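Local structure of reducing-end xylose-releasing exo-oligoxylanase Rex8A (6SUD) at residues Tyr263-Ala266 with Tyr267-Ala270; Pro191-Pro195 with Ser196-Pro200; Asp83-His86 with Glu87-Leu91; Gln34-Asn37 with Asp38-Gly42; Thr62-Asp65 with Asp66-Glu70. The protein hydrolyses short linear and branched xylooligosaccharides from their reducing ends, releasing xylose during xylan breakdown. The protein carries 1 engineered substitution. One frame throughout, in Å; residues are numbered along the deposited sequence. Where two conformers were deposited one is given.

Interaction 1 (Tyr263-Ala266 with Tyr267-Ala270); sequences YSDA and YRVA. With XYP (beta-D-xylopyranose), chain K; XYP (beta-D-xylopyranose), chain J.
S264 lays its CA over the face of the Y267 ring, 3.8 Å from the ring centroid and 13° off the normal, in a CH-pi contact. The ring lies back along the preceding residues because CG of Y267 sits beside its own backbone N, opposite the carbonyl carbon (chi1 -59°). CE1 of Y267 reaches 3.4 Å from C of Y263, and the two tyrosine side chains run alongside each other, pointing the same way. A water donates to Y267 OH at 2.8 Å and is also bonded to S264 OG. With a valine in place of Y267, S264 would probably lose the flat surface under its CA, and the water one of its anchors. In the (alpha/alpha)6 barrel of glycoside hydrolase family 8, this turn leads into helix 268-280 and presents D265, the probable proton acceptor, to the sugars. D265 and R268 lie side by side, carboxylate and guanidinium planes 65° apart, joined by a salt bridge from D265 OD2 to R268 NH2 of 3.4 Å. D265 O takes two bonds: from backbone R268 N at 3.2 Å and, because the side chain bends at chi3, from R268 NE at 3.1 Å on an in-plane lone pair. R268 NH1, also hydrogen-bonded to Y74 OH, donates to O3 of xylose K at 3.3 Å, while O2 of that sugar donates to D265 OD1 at 2.8 Å.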
# COMPACT_ATOMS: atom_id res chain seq x y z
N TYR A 263 11.77 5.06 -8.47
CA TYR A 263 10.79 6.16 -8.61
C TYR A 263 9.51 5.75 -7.87
O TYR A 263 9.49 4.70 -7.22
CB TYR A 263 10.54 6.46 -10.09
CG TYR A 263 10.16 7.88 -10.43
CD1 TYR A 263 11.00 8.94 -10.11
CD2 TYR A 263 8.99 8.17 -11.11
CE1 TYR A 263 10.67 10.24 -10.43
CE2 TYR A 263 8.64 9.47 -11.44
CZ TYR A 263 9.49 10.51 -11.10
OH TYR A 263 9.14 11.78 -11.44
N SER A 264 8.44 6.54 -8.01
CA SER A 264 7.21 6.58 -7.18
C SER A 264 6.72 5.20 -6.69
O SER A 264 6.51 5.07 -5.48
CB SER A 264 6.12 7.26 -7.95
OG SER A 264 6.57 8.53 -8.39
N ASP A 265 6.51 4.21 -7.56
CA ASP A 265 5.97 2.89 -7.12
C ASP A 265 6.89 2.28 -6.05
O ASP A 265 6.39 1.86 -4.96
CB ASP A 265 5.82 1.90 -8.28
CG ASP A 265 4.51 2.00 -9.04
OD1 ASP A 265 3.97 3.11 -9.17
OD2 ASP A 265 4.05 0.94 -9.51
N ALA A 266 8.20 2.26 -6.34
CA ALA A 266 9.21 1.50 -5.57
C ALA A 266 9.38 2.06 -4.16
O ALA A 266 9.94 1.35 -3.31
CB ALA A 266 10.52 1.44 -6.31
N TYR A 267 8.93 3.29 -3.89
CA TYR A 267 9.04 3.89 -2.53
C TYR A 267 8.37 2.99 -1.50
O TYR A 267 8.88 2.87 -0.36
CB TYR A 267 8.40 5.27 -2.47
CG TYR A 267 8.98 6.28 -3.42
CD1 TYR A 267 10.16 6.03 -4.10
CD2 TYR A 267 8.38 7.51 -3.58
CE1 TYR A 267 10.71 6.96 -4.96
CE2 TYR A 267 8.92 8.46 -4.44
CZ TYR A 267 10.07 8.17 -5.13
OH TYR A 267 10.60 9.12 -5.97
N ARG A 268 7.27 2.33 -1.89
CA ARG A 268 6.41 1.57 -0.95
C ARG A 268 7.12 0.29 -0.50
O ARG A 268 6.76 -0.21 0.56
CB ARG A 268 5.05 1.29 -1.59
CG ARG A 268 4.31 2.57 -1.97
CD ARG A 268 3.09 2.22 -2.80
NE ARG A 268 3.42 1.77 -4.16
CZ ARG A 268 2.53 1.65 -5.14
NH1 ARG A 268 1.25 1.88 -4.90
NH2 ARG A 268 2.89 1.29 -6.35
N VAL A 269 8.12 -0.20 -1.23
CA VAL A 269 8.82 -1.44 -0.82
C VAL A 269 9.36 -1.30 0.61
O VAL A 269 9.18 -2.26 1.38
CB VAL A 269 9.97 -1.85 -1.75
CG1 VAL A 269 10.71 -3.02 -1.13
CG2 VAL A 269 9.48 -2.13 -3.16
N ALA A 270 10.03 -0.19 0.92
CA ALA A 270 10.68 0.01 2.24
C ALA A 270 9.61 -0.01 3.32
O ALA A 270 9.89 -0.53 4.41
CB ALA A 270 11.44 1.31 2.31
O1 XYP K . -0.45 4.83 -11.52
C1 XYP K . -0.88 3.58 -10.95
C2 XYP K . 0.01 3.09 -9.80
C3 XYP K . -0.41 1.71 -9.31
C4 XYP K . -1.90 1.52 -9.52
C5 XYP K . -2.59 2.88 -9.40
O2 XYP K . 1.39 3.10 -10.17
O3 XYP K . -0.01 1.59 -7.93
O4 XYP K . -2.14 0.98 -10.82
O5 XYP K . -2.20 3.77 -10.45
O1 XYP J . 1.98 10.25 -9.40
C1 XYP J . 1.81 8.94 -8.83
C2 XYP J . 0.38 8.50 -9.10
C3 XYP J . 0.18 7.15 -8.46
C4 XYP J . 1.14 6.15 -9.06
C5 XYP J . 2.57 6.65 -8.95
O2 XYP J . -0.62 9.40 -8.57
O3 XYP J . -1.17 6.73 -8.67
O4 XYP J . 0.95 4.92 -8.36
O5 XYP J . 2.70 7.99 -9.46
O HOH W 1 8.53 10.41 -7.25
O HOH W 2 11.53 1.41 -1.07

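Interaction 2 (Pro191-Pro195 with Ser196-Pro200); sequences PFSDP and SYHLP. With XYP (beta-D-xylopyranose), chain K.
Two groups of S196 grip one carboxylate oxygen of D194: S196 OG donates to D194 OD1 at 2.7 Å from above the carboxylate plane, and S196 N at 3.2 Å along the anti lone pair. The hydroxyl can reach because it stands between the backbone N and the carbonyl carbon of S196 (chi1 75°). Backbone bonds close the chain, Y197 N to D194 O at 2.9 Å and H198 N to P195 O at 3.2 Å, around the short 3-10 turn that ends at Y197. Further along, H198 NE2 donates, nearly in its ring plane, to S193 OG at 2.7 Å; S193 OG is bonded also to I184 O, and H198 ND1 to S225 OG. Stacking supplies the rest. The D194 carboxylate lies flat on the Y197 ring, planes 8° apart, with D194 CB 3.7 Å from the ring centroid in a CH-pi contact. Y197 OH holds a water at 2.6 Å that is bonded in turn to O2 of xylose K. With OD1 gripped and one face laid on an aromatic ring, the D194 carboxylate is probably hindered from rotating, which would keep OD2 beside D265, the probable proton acceptor, as a second-shell group of the sugar-binding cleft.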
# COMPACT_ATOMS: atom_id res chain seq x y z
N PRO A 191 3.66 -11.27 -17.94
CA PRO A 191 4.48 -12.13 -17.09
C PRO A 191 5.66 -11.40 -16.43
O PRO A 191 6.80 -11.73 -16.62
CB PRO A 191 5.01 -13.16 -18.10
CG PRO A 191 5.22 -12.35 -19.35
CD PRO A 191 4.12 -11.30 -19.34
N PHE A 192 5.35 -10.35 -15.68
CA PHE A 192 6.33 -9.71 -14.78
C PHE A 192 5.57 -9.10 -13.62
O PHE A 192 4.32 -9.15 -13.60
CB PHE A 192 7.21 -8.69 -15.51
CG PHE A 192 6.49 -7.51 -16.11
CD1 PHE A 192 6.23 -6.37 -15.37
CD2 PHE A 192 6.12 -7.52 -17.45
CE1 PHE A 192 5.60 -5.28 -15.93
CE2 PHE A 192 5.49 -6.43 -18.02
CZ PHE A 192 5.23 -5.31 -17.26
N SER A 193 6.33 -8.53 -12.69
CA SER A 193 5.78 -8.05 -11.41
C SER A 193 6.17 -6.59 -11.17
O SER A 193 6.80 -5.96 -12.04
CB SER A 193 6.21 -8.95 -10.29
OG SER A 193 5.37 -8.75 -9.16
N ASP A 194 5.73 -6.10 -10.02
CA ASP A 194 6.00 -4.74 -9.48
C ASP A 194 6.32 -4.97 -8.01
O ASP A 194 5.41 -5.31 -7.27
CB ASP A 194 4.78 -3.85 -9.71
CG ASP A 194 4.94 -2.42 -9.24
OD1 ASP A 194 5.56 -2.21 -8.17
OD2 ASP A 194 4.45 -1.54 -9.95
N PRO A 195 7.59 -4.88 -7.55
CA PRO A 195 7.93 -5.21 -6.16
C PRO A 195 7.10 -4.50 -5.07
O PRO A 195 6.89 -5.06 -4.05
CB PRO A 195 9.40 -4.79 -6.05
CG PRO A 195 9.93 -4.93 -7.46
CD PRO A 195 8.77 -4.54 -8.36
N SER A 196 6.62 -3.29 -5.33
CA SER A 196 5.80 -2.51 -4.37
C SER A 196 4.42 -3.17 -4.17
O SER A 196 3.74 -2.83 -3.19
CB SER A 196 5.69 -1.09 -4.82
OG SER A 196 4.77 -1.02 -5.90
N TYR A 197 4.01 -4.06 -5.06
CA TYR A 197 2.71 -4.77 -4.96
C TYR A 197 2.79 -5.96 -3.98
O TYR A 197 1.72 -6.51 -3.66
CB TYR A 197 2.29 -5.31 -6.33
CG TYR A 197 1.82 -4.29 -7.35
CD1 TYR A 197 2.00 -2.93 -7.20
CD2 TYR A 197 1.21 -4.73 -8.51
CE1 TYR A 197 1.57 -2.03 -8.17
CE2 TYR A 197 0.77 -3.85 -9.49
CZ TYR A 197 0.95 -2.49 -9.32
OH TYR A 197 0.51 -1.62 -10.29
N HIS A 198 3.99 -6.36 -3.55
CA HIS A 198 4.21 -7.57 -2.73
C HIS A 198 3.99 -7.26 -1.25
O HIS A 198 4.80 -6.54 -0.66
CB HIS A 198 5.60 -8.19 -2.97
CG HIS A 198 5.71 -8.76 -4.34
ND1 HIS A 198 5.74 -10.13 -4.58
CD2 HIS A 198 5.69 -8.15 -5.55
CE1 HIS A 198 5.80 -10.32 -5.88
NE2 HIS A 198 5.79 -9.11 -6.49
N LEU A 199 2.94 -7.84 -0.69
CA LEU A 199 2.49 -7.57 0.69
C LEU A 199 2.42 -8.90 1.43
O LEU A 199 1.33 -9.36 1.77
CB LEU A 199 1.12 -6.90 0.66
CG LEU A 199 0.98 -5.64 -0.19
CD1 LEU A 199 -0.46 -5.20 -0.17
CD2 LEU A 199 1.87 -4.51 0.30
N PRO A 200 3.57 -9.53 1.72
CA PRO A 200 3.58 -10.84 2.38
C PRO A 200 2.76 -10.87 3.67
O PRO A 200 2.15 -11.87 3.96
CB PRO A 200 5.08 -11.10 2.62
CG PRO A 200 5.72 -9.73 2.46
CD PRO A 200 4.91 -9.09 1.36
O1 XYP K . -0.45 4.83 -11.52
C1 XYP K . -0.88 3.58 -10.95
C2 XYP K . 0.01 3.09 -9.80
C3 XYP K . -0.41 1.71 -9.31
C4 XYP K . -1.90 1.52 -9.52
C5 XYP K . -2.59 2.88 -9.40
O2 XYP K . 1.39 3.10 -10.17
O3 XYP K . -0.01 1.59 -7.93
O4 XYP K . -2.14 0.98 -10.82
O5 XYP K . -2.20 3.77 -10.45
O HOH W 3 7.97 -1.43 -7.30
O HOH W 4 1.93 0.54 -10.81
O HOH W 5 6.60 -4.45 -1.31

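Interaction 3 (Asp83-His86 with Glu87-Leu91); sequences DKKH and EFDRL. With EDO (1,2-ethanediol), chain H; EDO (1,2-ethanediol), chain C.
NZ of K85 donates to OD2 of D89 at 2.8 Å, on the syn lone pair, in a salt bridge between residues one turn apart; Y153 OH is bonded to both K85 NZ and D89 OD1. The pair sits on the first turns of helix 85-99, with K84 at the N-cap position just after D83 ends the preceding helix in a Schellman motif. The lysine chain runs out from the helix and bends only at its end (chi4 -66°), which brings the ammonium round to D89 OD2; K85 CG also lies 3.5 Å from D89 OD2. Were K85 a leucine, D89 OD2 would probably be left without its charged mate and the Y153 hydroxyl without one of its partners. The i to i+4 backbone bonds F88 N to K84 O, D89 N to K85 O and R90 N to H86 O run alongside. One residue on, H86 and R90 lie side by side, pointing the same way, ring and guanidinium planes 83° apart. R90 CD comes over the face of the imidazole, 4.3 Å from its centroid, in a CH-pi contact, while NH1 of R90 is bonded to K56 O and G53 O. K84, in cation-pi contact with W36, brings its CB 3.5 Å from E87 OE1. That oxygen accepts from O1 of ethanediol H at 2.9 Å, and E87 OE2, already bonded to Y41 OH, from O1 of ethanediol C at 2.6 Å.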
# COMPACT_ATOMS: atom_id res chain seq x y z
N ASP A 83 -10.79 3.71 12.64
CA ASP A 83 -12.14 3.38 13.17
C ASP A 83 -13.15 4.41 12.62
O ASP A 83 -13.96 4.97 13.43
CB ASP A 83 -12.12 3.31 14.70
CG ASP A 83 -13.37 2.72 15.31
OD1 ASP A 83 -14.13 2.07 14.58
OD2 ASP A 83 -13.58 2.90 16.53
N LYS A 84 -13.12 4.64 11.31
CA LYS A 84 -13.97 5.67 10.65
C LYS A 84 -14.91 4.98 9.66
O LYS A 84 -14.69 5.04 8.44
CB LYS A 84 -13.12 6.77 10.01
CG LYS A 84 -12.22 7.49 11.00
CD LYS A 84 -12.90 8.59 11.77
CE LYS A 84 -11.92 9.46 12.54
NZ LYS A 84 -12.62 10.47 13.36
N LYS A 85 -15.94 4.35 10.21
CA LYS A 85 -16.83 3.46 9.43
C LYS A 85 -17.59 4.24 8.35
O LYS A 85 -17.78 3.69 7.26
CB LYS A 85 -17.80 2.74 10.37
CG LYS A 85 -18.60 1.65 9.68
CD LYS A 85 -19.33 0.73 10.63
CE LYS A 85 -19.89 -0.50 9.96
NZ LYS A 85 -20.95 -0.13 8.99
N HIS A 86 -18.05 5.46 8.65
CA HIS A 86 -18.92 6.23 7.72
C HIS A 86 -18.16 6.52 6.42
O HIS A 86 -18.72 6.23 5.33
CB HIS A 86 -19.46 7.48 8.40
CG HIS A 86 -20.29 8.34 7.50
ND1 HIS A 86 -19.97 9.65 7.28
CD2 HIS A 86 -21.40 8.08 6.77
CE1 HIS A 86 -20.87 10.19 6.48
NE2 HIS A 86 -21.74 9.25 6.13
N GLU A 87 -16.92 6.98 6.53
CA GLU A 87 -16.06 7.24 5.35
C GLU A 87 -15.72 5.92 4.66
O GLU A 87 -15.76 5.90 3.43
CB GLU A 87 -14.77 7.92 5.77
CG GLU A 87 -14.98 9.32 6.28
CD GLU A 87 -15.54 9.51 7.67
OE1 GLU A 87 -15.72 8.52 8.42
OE2 GLU A 87 -15.80 10.66 8.00
N PHE A 88 -15.39 4.88 5.42
CA PHE A 88 -15.06 3.55 4.86
C PHE A 88 -16.19 3.12 3.92
O PHE A 88 -15.92 2.75 2.76
CB PHE A 88 -14.87 2.51 5.96
CG PHE A 88 -14.50 1.14 5.47
CD1 PHE A 88 -15.45 0.28 4.95
CD2 PHE A 88 -13.18 0.70 5.53
CE1 PHE A 88 -15.11 -0.99 4.52
CE2 PHE A 88 -12.83 -0.56 5.09
CZ PHE A 88 -13.79 -1.39 4.57
N ASP A 89 -17.40 3.14 4.46
CA ASP A 89 -18.65 2.71 3.80
C ASP A 89 -18.92 3.57 2.56
O ASP A 89 -19.37 3.02 1.54
CB ASP A 89 -19.81 2.70 4.80
CG ASP A 89 -19.80 1.48 5.71
OD1 ASP A 89 -19.05 0.53 5.42
OD2 ASP A 89 -20.53 1.49 6.72
N ARG A 90 -18.71 4.89 2.64
CA ARG A 90 -18.86 5.79 1.47
C ARG A 90 -17.86 5.41 0.37
O ARG A 90 -18.28 5.32 -0.81
CB ARG A 90 -18.66 7.26 1.85
CG ARG A 90 -19.87 7.92 2.51
CD ARG A 90 -19.54 9.37 2.78
NE ARG A 90 -20.69 10.16 3.27
CZ ARG A 90 -21.58 10.78 2.50
NH1 ARG A 90 -21.50 10.72 1.18
NH2 ARG A 90 -22.56 11.46 3.08
N LEU A 91 -16.59 5.20 0.71
CA LEU A 91 -15.55 4.82 -0.29
C LEU A 91 -15.88 3.45 -0.89
O LEU A 91 -15.85 3.32 -2.11
CB LEU A 91 -14.17 4.78 0.38
CG LEU A 91 -13.60 6.15 0.73
CD1 LEU A 91 -12.40 6.04 1.66
CD2 LEU A 91 -13.24 6.92 -0.52
C1 EDO H . -17.26 7.07 11.44
O1 EDO H . -16.89 8.38 11.05
C2 EDO H . -16.46 6.59 12.58
O2 EDO H . -17.01 5.48 13.27
C1 EDO C . -15.52 10.97 10.98
O1 EDO C . -16.24 11.94 10.22
C2 EDO C . -14.14 11.09 10.65
O2 EDO C . -13.71 12.42 10.86
O HOH W 6 -24.41 10.93 4.91

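Interaction 4 (Gln34-Asn37 with Asp38-Gly42); sequences QTWN and DLFYG. With EDO (1,2-ethanediol), chain C.
Y41 N donates to N37 O at 2.7 Å, bent to 138° and from above the carbonyl plane. The bonds one step earlier are straighter: F40 N to W36 O and L39 N to T35 O, both 3.0 Å and nearly along the C=O axis. D38 N completes the series on Q34 O. Among the side chains, the indole NE1 of W36 donates to O2 of an ethanediol at 2.9 Å. Y41 OH is bonded to E87 OE2 and N37 ND2 to E33 OE1, while T35 OG1 folds back onto R31 O. The packing centres on W36 and F40. The six-membered ring of W36 lies face-to-face on the F40 ring, centroids 3.9 Å apart and planes 11° from parallel, with W36 CZ3 3.5 Å from F40 CE1. The two first torsions make this possible: CG of W36 is anti to its backbone N (chi1 169°), whereas CG of F40 sits beside its own N, so both rings reach the same flank of the helix. The F40 ring also touches Y49. T35 and L39 point to another side, against helix 359-373. Such a division, with an i/i+4 aromatic stack and a separate buried side formed by T35 and L39, marks helix 25-41 as an amphipathic helix packed against its neighbours in a family 8 alpha/alpha barrel.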
# COMPACT_ATOMS: atom_id res chain seq x y z
N GLN A 34 -5.17 14.94 13.70
CA GLN A 34 -5.14 16.15 12.84
C GLN A 34 -4.72 15.77 11.42
O GLN A 34 -5.20 16.43 10.47
CB GLN A 34 -4.20 17.24 13.37
CG GLN A 34 -4.45 18.56 12.65
CD GLN A 34 -5.92 18.87 12.52
OE1 GLN A 34 -6.46 18.94 11.42
NE2 GLN A 34 -6.60 19.04 13.64
N THR A 35 -3.89 14.74 11.25
CA THR A 35 -3.51 14.33 9.88
C THR A 35 -4.77 13.81 9.18
O THR A 35 -5.05 14.22 8.04
CB THR A 35 -2.39 13.29 9.88
OG1 THR A 35 -1.29 13.82 10.62
CG2 THR A 35 -1.99 12.90 8.47
N TRP A 36 -5.52 12.97 9.89
CA TRP A 36 -6.82 12.45 9.40
C TRP A 36 -7.72 13.62 8.97
O TRP A 36 -8.23 13.59 7.86
CB TRP A 36 -7.53 11.60 10.45
CG TRP A 36 -8.95 11.31 10.06
CD1 TRP A 36 -10.03 12.07 10.39
CD2 TRP A 36 -9.44 10.27 9.19
NE1 TRP A 36 -11.17 11.57 9.81
CE2 TRP A 36 -10.84 10.48 9.06
CE3 TRP A 36 -8.86 9.21 8.49
CZ2 TRP A 36 -11.65 9.65 8.29
CZ3 TRP A 36 -9.67 8.38 7.74
CH2 TRP A 36 -11.04 8.60 7.64
N ASN A 37 -7.95 14.57 9.87
CA ASN A 37 -8.87 15.72 9.65
C ASN A 37 -8.48 16.49 8.39
O ASN A 37 -9.39 16.87 7.62
CB ASN A 37 -8.89 16.62 10.88
CG ASN A 37 -9.57 15.92 12.03
OD1 ASN A 37 -10.53 15.18 11.81
ND2 ASN A 37 -9.10 16.14 13.25
N ASP A 38 -7.19 16.78 8.22
CA ASP A 38 -6.69 17.58 7.07
C ASP A 38 -6.88 16.81 5.76
O ASP A 38 -7.33 17.41 4.79
CB ASP A 38 -5.23 18.01 7.26
CG ASP A 38 -5.03 19.05 8.34
OD1 ASP A 38 -6.03 19.62 8.80
OD2 ASP A 38 -3.87 19.28 8.73
N LEU A 39 -6.54 15.52 5.73
CA LEU A 39 -6.63 14.73 4.48
C LEU A 39 -8.08 14.50 4.04
O LEU A 39 -8.34 14.57 2.83
CB LEU A 39 -5.94 13.39 4.71
CG LEU A 39 -4.50 13.30 4.26
CD1 LEU A 39 -4.20 11.86 3.90
CD2 LEU A 39 -4.21 14.24 3.09
N PHE A 40 -8.97 14.19 4.97
CA PHE A 40 -10.39 13.90 4.63
C PHE A 40 -11.30 15.13 4.72
O PHE A 40 -12.32 15.13 4.01
CB PHE A 40 -10.92 12.77 5.51
CG PHE A 40 -10.32 11.44 5.13
CD1 PHE A 40 -8.98 11.17 5.36
CD2 PHE A 40 -11.04 10.52 4.40
CE1 PHE A 40 -8.39 10.00 4.92
CE2 PHE A 40 -10.46 9.33 3.99
CZ PHE A 40 -9.14 9.06 4.27
N TYR A 41 -11.02 16.11 5.57
CA TYR A 41 -11.94 17.26 5.78
C TYR A 41 -11.21 18.61 5.74
O TYR A 41 -11.80 19.64 6.18
CB TYR A 41 -12.65 17.08 7.11
CG TYR A 41 -13.58 15.90 7.07
CD1 TYR A 41 -14.64 15.91 6.18
CD2 TYR A 41 -13.36 14.75 7.81
CE1 TYR A 41 -15.50 14.84 6.06
CE2 TYR A 41 -14.21 13.66 7.69
CZ TYR A 41 -15.29 13.71 6.82
OH TYR A 41 -16.19 12.69 6.71
N GLY A 42 -10.00 18.64 5.20
CA GLY A 42 -9.18 19.86 5.23
C GLY A 42 -9.54 20.81 4.11
O GLY A 42 -10.58 20.62 3.45
C1 EDO C . -15.52 10.97 10.98
O1 EDO C . -16.24 11.94 10.22
C2 EDO C . -14.14 11.09 10.65
O2 EDO C . -13.71 12.42 10.86

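Interaction 5 (Thr62-Asp65 with Asp66-Glu70); sequences TGND and DVRSE. With XYP (beta-D-xylopyranose), chain J; XYP (beta-D-xylopyranose), chain K.
N64 stacks its side-chain amide on the guanidinium group of R68, amide and guanidinium planes only 4° apart although the two side chains cross at about a right angle. CG of N64 comes over one face, 3.3 Å from NH2 of R68, while N64 ND2 is bonded to D61 OD2. The R68 chain, extended from CG to NE, carries its guanidinium out to D66 and the sugars. R68 grips D66 side-on with two nitrogens: R68 NE donates to D66 OD1 at 2.9 Å and R68 NH2 to D66 OD2 at 3.2 Å, D61 adding a salt bridge to NE. H113 ND1 is bonded to D66 OD2. Gripped at the edge and covered on a face, the guanidinium is probably held against rotation, with NH1 donating to O3 of xylose J at 3.2 Å and lying 2.9 Å from O1 of xylose K. O3 of xylose J donates to E70 OE1 at 2.7 Å, and its O4 to E70 OE2 at 2.8 Å. The chain turns here through a G1 beta bulge, D65 and D66 both facing D61. It then enters strand 67-68 and helix 69-81, placing the probable proton donor E70 in the xylose-binding family 8 active site.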
# COMPACT_ATOMS: atom_id res chain seq x y z
N THR A 62 -5.07 13.91 -7.31
CA THR A 62 -5.12 15.37 -7.61
C THR A 62 -4.23 15.66 -8.82
O THR A 62 -4.57 16.58 -9.60
CB THR A 62 -4.66 16.19 -6.40
OG1 THR A 62 -3.36 15.75 -6.02
CG2 THR A 62 -5.58 16.05 -5.21
N GLY A 63 -3.12 14.95 -8.93
CA GLY A 63 -2.13 15.13 -10.01
C GLY A 63 -2.67 14.70 -11.36
O GLY A 63 -2.33 15.35 -12.37
N ASN A 64 -3.50 13.65 -11.39
CA ASN A 64 -3.99 13.03 -12.65
C ASN A 64 -5.48 13.33 -12.85
O ASN A 64 -6.01 12.92 -13.89
CB ASN A 64 -3.69 11.53 -12.66
CG ASN A 64 -2.21 11.24 -12.80
OD1 ASN A 64 -1.61 11.55 -13.83
ND2 ASN A 64 -1.62 10.63 -11.78
N ASP A 65 -6.12 14.03 -11.90
CA ASP A 65 -7.56 14.41 -11.94
C ASP A 65 -8.43 13.18 -12.24
O ASP A 65 -9.32 13.28 -13.10
CB ASP A 65 -7.84 15.46 -13.01
CG ASP A 65 -6.81 16.57 -13.03
OD1 ASP A 65 -6.79 17.37 -12.07
OD2 ASP A 65 -6.02 16.60 -13.99
N ASP A 66 -8.17 12.06 -11.57
CA ASP A 66 -9.00 10.84 -11.71
C ASP A 66 -9.07 10.12 -10.36
O ASP A 66 -8.36 10.53 -9.41
CB ASP A 66 -8.51 9.92 -12.84
CG ASP A 66 -7.10 9.39 -12.65
OD1 ASP A 66 -6.54 9.60 -11.56
OD2 ASP A 66 -6.56 8.78 -13.61
N VAL A 67 -9.93 9.11 -10.30
CA VAL A 67 -10.13 8.25 -9.10
C VAL A 67 -9.56 6.86 -9.41
O VAL A 67 -9.96 6.27 -10.40
CB VAL A 67 -11.63 8.21 -8.73
CG1 VAL A 67 -11.88 7.27 -7.56
CG2 VAL A 67 -12.18 9.59 -8.40
N ARG A 68 -8.59 6.40 -8.61
CA ARG A 68 -7.81 5.17 -8.88
C ARG A 68 -8.16 4.12 -7.84
O ARG A 68 -8.43 4.50 -6.69
CB ARG A 68 -6.32 5.51 -8.90
CG ARG A 68 -5.98 6.51 -9.98
CD ARG A 68 -4.54 6.93 -10.08
NE ARG A 68 -4.43 7.61 -11.36
CZ ARG A 68 -3.35 7.65 -12.12
NH1 ARG A 68 -2.22 7.08 -11.72
NH2 ARG A 68 -3.42 8.25 -13.30
N SER A 69 -8.18 2.84 -8.23
CA SER A 69 -8.49 1.75 -7.28
C SER A 69 -7.42 1.75 -6.18
O SER A 69 -7.75 1.41 -5.04
CB SER A 69 -8.61 0.42 -7.98
OG SER A 69 -7.42 0.09 -8.65
N GLU A 70 -6.19 2.15 -6.50
CA GLU A 70 -5.11 2.37 -5.50
C GLU A 70 -5.64 3.29 -4.38
O GLU A 70 -5.61 2.91 -3.20
CB GLU A 70 -3.89 2.95 -6.22
CG GLU A 70 -2.82 3.56 -5.33
CD GLU A 70 -1.86 4.45 -6.10
OE1 GLU A 70 -2.31 5.52 -6.58
OE2 GLU A 70 -0.68 4.03 -6.31
O1 XYP J . 1.98 10.25 -9.40
C1 XYP J . 1.81 8.94 -8.83
C2 XYP J . 0.38 8.50 -9.10
C3 XYP J . 0.18 7.15 -8.46
C4 XYP J . 1.14 6.15 -9.06
C5 XYP J . 2.57 6.65 -8.95
O2 XYP J . -0.62 9.40 -8.57
O3 XYP J . -1.17 6.73 -8.67
O4 XYP J . 0.95 4.92 -8.36
O5 XYP J . 2.70 7.99 -9.46
O1 XYP K . -0.45 4.83 -11.52
C1 XYP K . -0.88 3.58 -10.95
C2 XYP K . 0.01 3.09 -9.80
C3 XYP K . -0.41 1.71 -9.31
C4 XYP K . -1.90 1.52 -9.52
C5 XYP K . -2.59 2.88 -9.40
O2 XYP K . 1.39 3.10 -10.17
O3 XYP K . -0.01 1.59 -7.93
O4 XYP K . -2.14 0.98 -10.82
O5 XYP K . -2.20 3.77 -10.45

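In the fold
All five contacts are local, each within one unbroken run of chain, so they follow in series and none nests or crosses. From the N terminus, interaction 4 lies on helix 25-41. Interaction 5 turns the loop after strand 56-59 into strand 67-68 and helix 69-81. Interaction 3 then starts helix 85-99 and meets interaction 4 through W36 with K84 and Y41 with E87, joining two helices away from the sugars. Interaction 2 closes the turn ahead of helix 200-209, and interaction 1 the one entering helix 268-280. Interactions 1, 2 and 5 converge on xylose K: D194 abuts D265, S196 touches R268, and R268 reaches E70.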